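Local coordinates for serine-rich Repeat Adhesion Glycoprotein (Srr1) (Streptococcus agalactiae, PDB 4MBO) that binds fibrinogen as a serine-rich repeat surface glycoprotein and probably serves the bacterium in adhesion to its host, at residues Thr188-Ile193 and Ser283-Val288; Asp58-Lys63 and Ile102-Thr107. All blocks are in the same frame, centred on the assembly; numbering follows the deposited sequence.

Interaction 1: residues Thr188-Ile193 and Ser283-Val288; sequences TYITQI and SYVVLV
Y189 pairs with V288 through two backbone bonds, the first two of six that join these antiparallel strands. Y189 N to V288 O is nearly straight (N-H...O 179°). The phenol hydroxyl of Y189 is bonded to S175 and S299. I190 follows on the other face, in a non-hydrogen-bonded pair with L287. I190 CD1 lies 3.7 Å from L287 CD2, the two side chains alongside and pointing the same way. Its CG2, anti to the backbone N, reaches diagonally forward, toward the partner of Q192; at 3.4 Å from I190 CG2 to V285 CG1 the packing is tight. T191 shares both backbone bonds with V286. T191 OG1 stands beside its own backbone N (chi1 -61°), donates to a water O at 2.7 Å, and is also bonded to S299 OG. Q192, opposite V285, turns its amide to R174 and T241. I193 closes the run against Y284, and I193 CD1 crosses to V286 CG2 at 3.6 Å. Strand 186-202 is thus joined to strand 283-290 inside the adhesin domain. The water gives Y189 O and V286 O a second donor each, and so links the two strands on the Y189/T191 face of a buried contact.

Interaction 2: residues Asp58-Lys63 and Ile102-Thr107; sequences DVFTVK and ITYTWT
F60 reaches across to Y104 and W106 on the buried face of the strand pair. Its CB carries CG between the backbone N and the carbonyl carbon (chi1 71°), which swings the ring over toward strand 101-106. Along the ring, CD2 comes first to the indole, 3.6 Å from F60 CD2 to W106 CZ2. CE2 touches both partners: F60 CE2 is 3.4 Å from Y104 CB and also close to W106 CZ2. Y104 CB sits over one face of the F60 ring, a CH-pi contact. F60 CE1 and, at the tip, F60 CZ both meet Y104 CD2 at 3.5 Å. The F60 and Y104 ring planes are near parallel (12°) but slid apart, so they barely overlap. W106 is turned obliquely, its plane at 42° to F60. This aromatic cluster belongs to the Ig-like domain: strands 59-64 and 101-106 are antiparallel neighbours, and F47 and F49 of strand 43-51 pack on F60 from the facing sheet. W106 NE1 is buried here with no partner in the model. Five backbone bonds join the strands, among them W106 N to D58 O at 2.9 Å. On the other face, a water bonds to T61 OG1 and T103 OG1; T61 OG1 is also bonded to D12.

Interaction 1 and interaction 2 lie on opposite sides of the chain's centre, with their own centres about 38 Å apart. Their nearest atoms are about 23 Å apart, so they do not touch. Both strands of interaction 2 come before those of interaction 1 in the sequence. Segments 58-63 and 102-107 belong to the bacterial Ig domain, 188-193 and 283-288 to the fibrinogen-binding adhesin region. Both contacts join antiparallel strands distant in sequence. The side chains of Q192 and T61 lie about 7 Å and about 8 Å, respectively, from a bound calcium ion, too far to be ligands. Aromatic rings dominate interaction 2, aliphatic branches interaction 1.

Interaction 1: residues Thr188-Ile193 and Ser283-Val288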
loop_
_atom_site.group_PDB
_atom_site.type_symbol
_atom_site.label_atom_id
_atom_site.label_comp_id
_atom_site.label_asym_id
_atom_site.label_seq_id
_atom_site.Cartn_x
_atom_site.Cartn_y
_atom_site.Cartn_z
ATOM N N THR A 188 4.459 -8.725 0.768
ATOM C CA THR A 188 4.068 -8.877 2.152
ATOM C C THR A 188 2.551 -8.927 2.216
ATOM O O THR A 188 1.852 -7.992 1.814
ATOM C CB THR A 188 4.587 -7.728 3.035
ATOM O OG1 THR A 188 6.021 -7.632 2.928
ATOM C CG2 THR A 188 4.200 -7.945 4.483
ATOM N N TYR A 189 2.064 -10.029 2.767
ATOM C CA TYR A 189 0.660 -10.333 2.906
ATOM C C TYR A 189 0.358 -10.359 4.386
ATOM O O TYR A 189 0.864 -11.222 5.131
ATOM C CB TYR A 189 0.382 -11.719 2.247
ATOM C CG TYR A 189 -1.038 -12.220 2.425
ATOM C CD1 TYR A 189 -2.096 -11.616 1.770
ATOM C CD2 TYR A 189 -1.321 -13.316 3.227
ATOM C CE1 TYR A 189 -3.398 -12.074 1.899
ATOM C CE2 TYR A 189 -2.612 -13.780 3.359
ATOM C CZ TYR A 189 -3.651 -13.170 2.696
ATOM O OH TYR A 189 -4.967 -13.610 2.836
ATOM N N ILE A 190 -0.505 -9.470 4.803
ATOM C CA ILE A 190 -0.835 -9.329 6.210
ATOM C C ILE A 190 -2.275 -9.715 6.498
ATOM O O ILE A 190 -3.196 -9.368 5.744
ATOM C CB ILE A 190 -0.557 -7.903 6.695
ATOM C CG1 ILE A 190 0.914 -7.585 6.500
ATOM C CG2 ILE A 190 -0.933 -7.772 8.177
ATOM C CD1 ILE A 190 1.359 -6.266 7.089
ATOM N N THR A 191 -2.453 -10.471 7.587
ATOM C CA THR A 191 -3.729 -10.922 8.035
ATOM C C THR A 191 -4.055 -10.346 9.398
ATOM O O THR A 191 -3.225 -10.440 10.328
ATOM C CB THR A 191 -3.760 -12.470 8.134
ATOM O OG1 THR A 191 -3.510 -13.033 6.826
ATOM C CG2 THR A 191 -5.124 -12.941 8.569
ATOM N N GLN A 192 -5.237 -9.743 9.518
ATOM C CA GLN A 192 -5.731 -9.266 10.811
ATOM C C GLN A 192 -6.761 -10.265 11.322
ATOM O O GLN A 192 -7.733 -10.586 10.634
ATOM C CB GLN A 192 -6.371 -7.912 10.718
ATOM C CG GLN A 192 -5.407 -6.821 10.299
ATOM C CD GLN A 192 -6.125 -5.513 10.026
ATOM O OE1 GLN A 192 -7.310 -5.504 9.626
ATOM N NE2 GLN A 192 -5.413 -4.402 10.192
ATOM N N ILE A 193 -6.517 -10.773 12.526
ATOM C CA ILE A 193 -7.414 -11.701 13.196
ATOM C C ILE A 193 -8.151 -10.872 14.255
ATOM O O ILE A 193 -7.544 -10.246 15.110
ATOM C CB ILE A 193 -6.634 -12.869 13.825
ATOM C CG1 ILE A 193 -6.042 -13.765 12.721
ATOM C CG2 ILE A 193 -7.475 -13.690 14.784
ATOM C CD1 ILE A 193 -4.653 -13.400 12.342
ATOM N N SER A 283 -6.504 -8.833 19.429
ATOM C CA SER A 283 -6.411 -9.019 17.981
ATOM C C SER A 283 -5.002 -9.499 17.654
ATOM O O SER A 283 -4.048 -9.253 18.421
ATOM C CB SER A 283 -6.710 -7.727 17.223
ATOM O OG SER A 283 -8.030 -7.256 17.497
ATOM N N TYR A 284 -4.857 -10.269 16.588
ATOM C CA TYR A 284 -3.547 -10.703 16.151
ATOM C C TYR A 284 -3.313 -10.237 14.721
ATOM O O TYR A 284 -4.249 -10.039 13.955
ATOM C CB TYR A 284 -3.379 -12.221 16.192
ATOM C CG TYR A 284 -3.501 -12.818 17.568
ATOM C CD1 TYR A 284 -2.456 -12.743 18.469
ATOM C CD2 TYR A 284 -4.663 -13.437 17.964
ATOM C CE1 TYR A 284 -2.557 -13.251 19.743
ATOM C CE2 TYR A 284 -4.773 -13.993 19.222
ATOM C CZ TYR A 284 -3.727 -13.893 20.109
ATOM O OH TYR A 284 -3.855 -14.426 21.381
ATOM N N VAL A 285 -2.054 -9.995 14.396
ATOM C CA VAL A 285 -1.644 -9.652 13.048
ATOM C C VAL A 285 -0.588 -10.691 12.652
ATOM O O VAL A 285 0.414 -10.878 13.340
ATOM C CB VAL A 285 -1.083 -8.248 12.973
ATOM C CG1 VAL A 285 -0.680 -7.943 11.558
ATOM C CG2 VAL A 285 -2.090 -7.229 13.502
ATOM N N VAL A 286 -0.817 -11.366 11.529
ATOM C CA VAL A 286 0.114 -12.338 10.991
ATOM C C VAL A 286 0.731 -11.743 9.733
ATOM O O VAL A 286 0.008 -11.422 8.760
ATOM C CB VAL A 286 -0.554 -13.671 10.640
ATOM C CG1 VAL A 286 0.504 -14.600 10.042
ATOM C CG2 VAL A 286 -1.232 -14.272 11.858
ATOM N N LEU A 287 2.041 -11.539 9.727
ATOM C CA LEU A 287 2.721 -10.999 8.568
ATOM C C LEU A 287 3.439 -12.127 7.865
ATOM O O LEU A 287 4.207 -12.857 8.488
ATOM C CB LEU A 287 3.720 -9.929 8.949
ATOM C CG LEU A 287 3.157 -8.707 9.692
ATOM C CD1 LEU A 287 3.111 -8.911 11.182
ATOM C CD2 LEU A 287 4.048 -7.525 9.347
ATOM N N VAL A 288 3.150 -12.310 6.592
ATOM C CA VAL A 288 3.788 -13.330 5.758
ATOM C C VAL A 288 4.541 -12.653 4.615
ATOM O O VAL A 288 3.923 -11.948 3.794
ATOM C CB VAL A 288 2.746 -14.311 5.201
ATOM C CG1 VAL A 288 3.359 -15.278 4.185
ATOM C CG2 VAL A 288 2.056 -15.056 6.330
HETATM O O HOH W 1 -0.788 -13.063 6.610
#

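Interaction 2: residues Asp58-Lys63 and Ile102-Thr107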
loop_
_atom_site.group_PDB
_atom_site.type_symbol
_atom_site.label_atom_id
_atom_site.label_comp_id
_atom_site.label_asym_id
_atom_site.label_seq_id
_atom_site.Cartn_x
_atom_site.Cartn_y
_atom_site.Cartn_z
ATOM N N ASP A 58 21.472 20.496 -12.547
ATOM C CA ASP A 58 20.439 21.394 -12.011
ATOM C C ASP A 58 19.213 20.550 -11.755
ATOM O O ASP A 58 19.040 19.474 -12.358
ATOM C CB ASP A 58 20.031 22.501 -12.976
ATOM C CG ASP A 58 21.067 23.523 -13.164
ATOM O OD1 ASP A 58 22.042 23.594 -12.363
ATOM O OD2 ASP A 58 20.883 24.277 -14.158
ATOM N N VAL A 59 18.347 21.043 -10.881
ATOM C CA VAL A 59 17.166 20.291 -10.500
ATOM C C VAL A 59 15.899 21.118 -10.581
ATOM O O VAL A 59 15.956 22.349 -10.650
ATOM C CB VAL A 59 17.275 19.744 -9.054
ATOM C CG1 VAL A 59 18.478 18.812 -8.903
ATOM C CG2 VAL A 59 17.358 20.865 -8.038
ATOM N N PHE A 60 14.760 20.435 -10.606
ATOM C CA PHE A 60 13.464 21.091 -10.391
ATOM C C PHE A 60 12.671 20.135 -9.534
ATOM O O PHE A 60 12.970 18.935 -9.485
ATOM C CB PHE A 60 12.734 21.544 -11.666
ATOM C CG PHE A 60 12.189 20.439 -12.504
ATOM C CD1 PHE A 60 10.893 19.959 -12.291
ATOM C CD2 PHE A 60 12.953 19.868 -13.500
ATOM C CE1 PHE A 60 10.379 18.948 -13.077
ATOM C CE2 PHE A 60 12.442 18.842 -14.279
ATOM C CZ PHE A 60 11.150 18.375 -14.056
ATOM N N THR A 61 11.679 20.669 -8.810
ATOM C CA THR A 61 10.974 19.894 -7.818
ATOM C C THR A 61 9.472 19.986 -7.973
ATOM O O THR A 61 8.920 21.095 -8.001
ATOM C CB THR A 61 11.384 20.393 -6.409
ATOM O OG1 THR A 61 12.829 20.415 -6.310
ATOM C CG2 THR A 61 10.842 19.526 -5.304
ATOM N N VAL A 62 8.819 18.832 -8.030
ATOM C CA VAL A 62 7.344 18.758 -7.975
ATOM C C VAL A 62 6.987 18.370 -6.536
ATOM O O VAL A 62 7.398 17.323 -6.051
ATOM C CB VAL A 62 6.785 17.757 -8.971
ATOM C CG1 VAL A 62 5.280 17.619 -8.827
ATOM C CG2 VAL A 62 7.160 18.162 -10.380
ATOM N N LYS A 63 6.265 19.234 -5.853
ATOM C CA LYS A 63 5.925 19.016 -4.447
ATOM C C LYS A 63 4.558 18.384 -4.307
ATOM O O LYS A 63 3.603 18.868 -4.886
ATOM C CB LYS A 63 5.984 20.333 -3.709
ATOM C CG LYS A 63 7.305 21.076 -3.874
ATOM C CD LYS A 63 7.164 22.437 -3.200
ATOM C CE LYS A 63 8.346 23.330 -3.408
ATOM N NZ LYS A 63 8.074 24.550 -2.594
ATOM N N ILE A 102 9.049 15.166 -5.568
ATOM C CA ILE A 102 9.685 14.481 -6.674
ATOM C C ILE A 102 10.758 15.437 -7.229
ATOM O O ILE A 102 10.455 16.546 -7.670
ATOM C CB ILE A 102 8.721 14.122 -7.789
ATOM C CG1 ILE A 102 7.455 13.431 -7.231
ATOM C CG2 ILE A 102 9.447 13.268 -8.805
ATOM C CD1 ILE A 102 6.309 13.394 -8.190
ATOM N N THR A 103 12.008 15.026 -7.167
ATOM C CA THR A 103 13.118 15.829 -7.612
ATOM C C THR A 103 13.655 15.259 -8.902
ATOM O O THR A 103 14.011 14.066 -8.986
ATOM C CB THR A 103 14.266 15.852 -6.590
ATOM O OG1 THR A 103 13.794 16.381 -5.359
ATOM C CG2 THR A 103 15.455 16.696 -7.046
ATOM N N TYR A 104 13.696 16.113 -9.917
ATOM C CA TYR A 104 14.242 15.779 -11.224
ATOM C C TYR A 104 15.571 16.486 -11.427
ATOM O O TYR A 104 15.725 17.661 -11.105
ATOM C CB TYR A 104 13.290 16.196 -12.337
ATOM C CG TYR A 104 12.056 15.345 -12.438
ATOM C CD1 TYR A 104 12.041 14.196 -13.225
ATOM C CD2 TYR A 104 10.892 15.714 -11.804
ATOM C CE1 TYR A 104 10.877 13.426 -13.321
ATOM C CE2 TYR A 104 9.744 14.964 -11.889
ATOM C CZ TYR A 104 9.736 13.834 -12.657
ATOM O OH TYR A 104 8.560 13.125 -12.696
ATOM N N THR A 105 16.538 15.751 -11.980
ATOM C CA THR A 105 17.872 16.268 -12.240
ATOM C C THR A 105 18.179 16.230 -13.734
ATOM O O THR A 105 18.090 15.162 -14.362
ATOM C CB THR A 105 18.913 15.446 -11.479
ATOM O OG1 THR A 105 18.578 15.424 -10.076
ATOM C CG2 THR A 105 20.330 16.043 -11.666
ATOM N N TRP A 106 18.514 17.388 -14.300
ATOM C CA TRP A 106 18.805 17.493 -15.718
ATOM C C TRP A 106 20.097 16.758 -16.103
ATOM O O TRP A 106 21.109 16.822 -15.394
ATOM C CB TRP A 106 18.927 18.951 -16.141
ATOM C CG TRP A 106 17.676 19.738 -15.935
ATOM C CD1 TRP A 106 17.445 20.652 -14.969
ATOM C CD2 TRP A 106 16.463 19.646 -16.707
ATOM N NE1 TRP A 106 16.164 21.129 -15.070
ATOM C CE2 TRP A 106 15.572 20.578 -16.184
ATOM C CE3 TRP A 106 16.077 18.892 -17.830
ATOM C CZ2 TRP A 106 14.275 20.768 -16.724
ATOM C CZ3 TRP A 106 14.800 19.072 -18.373
ATOM C CH2 TRP A 106 13.907 19.991 -17.801
ATOM N N THR A 107 20.075 16.134 -17.260
ATOM C CA THR A 107 21.236 15.396 -17.750
ATOM C C THR A 107 22.235 16.244 -18.541
ATOM O O THR A 107 21.994 17.399 -18.890
ATOM C CB THR A 107 20.771 14.272 -18.679
ATOM O OG1 THR A 107 20.125 14.868 -19.820
ATOM C CG2 THR A 107 19.858 13.290 -17.979
HETATM O O HOH W 2 14.401 18.920 -4.492
#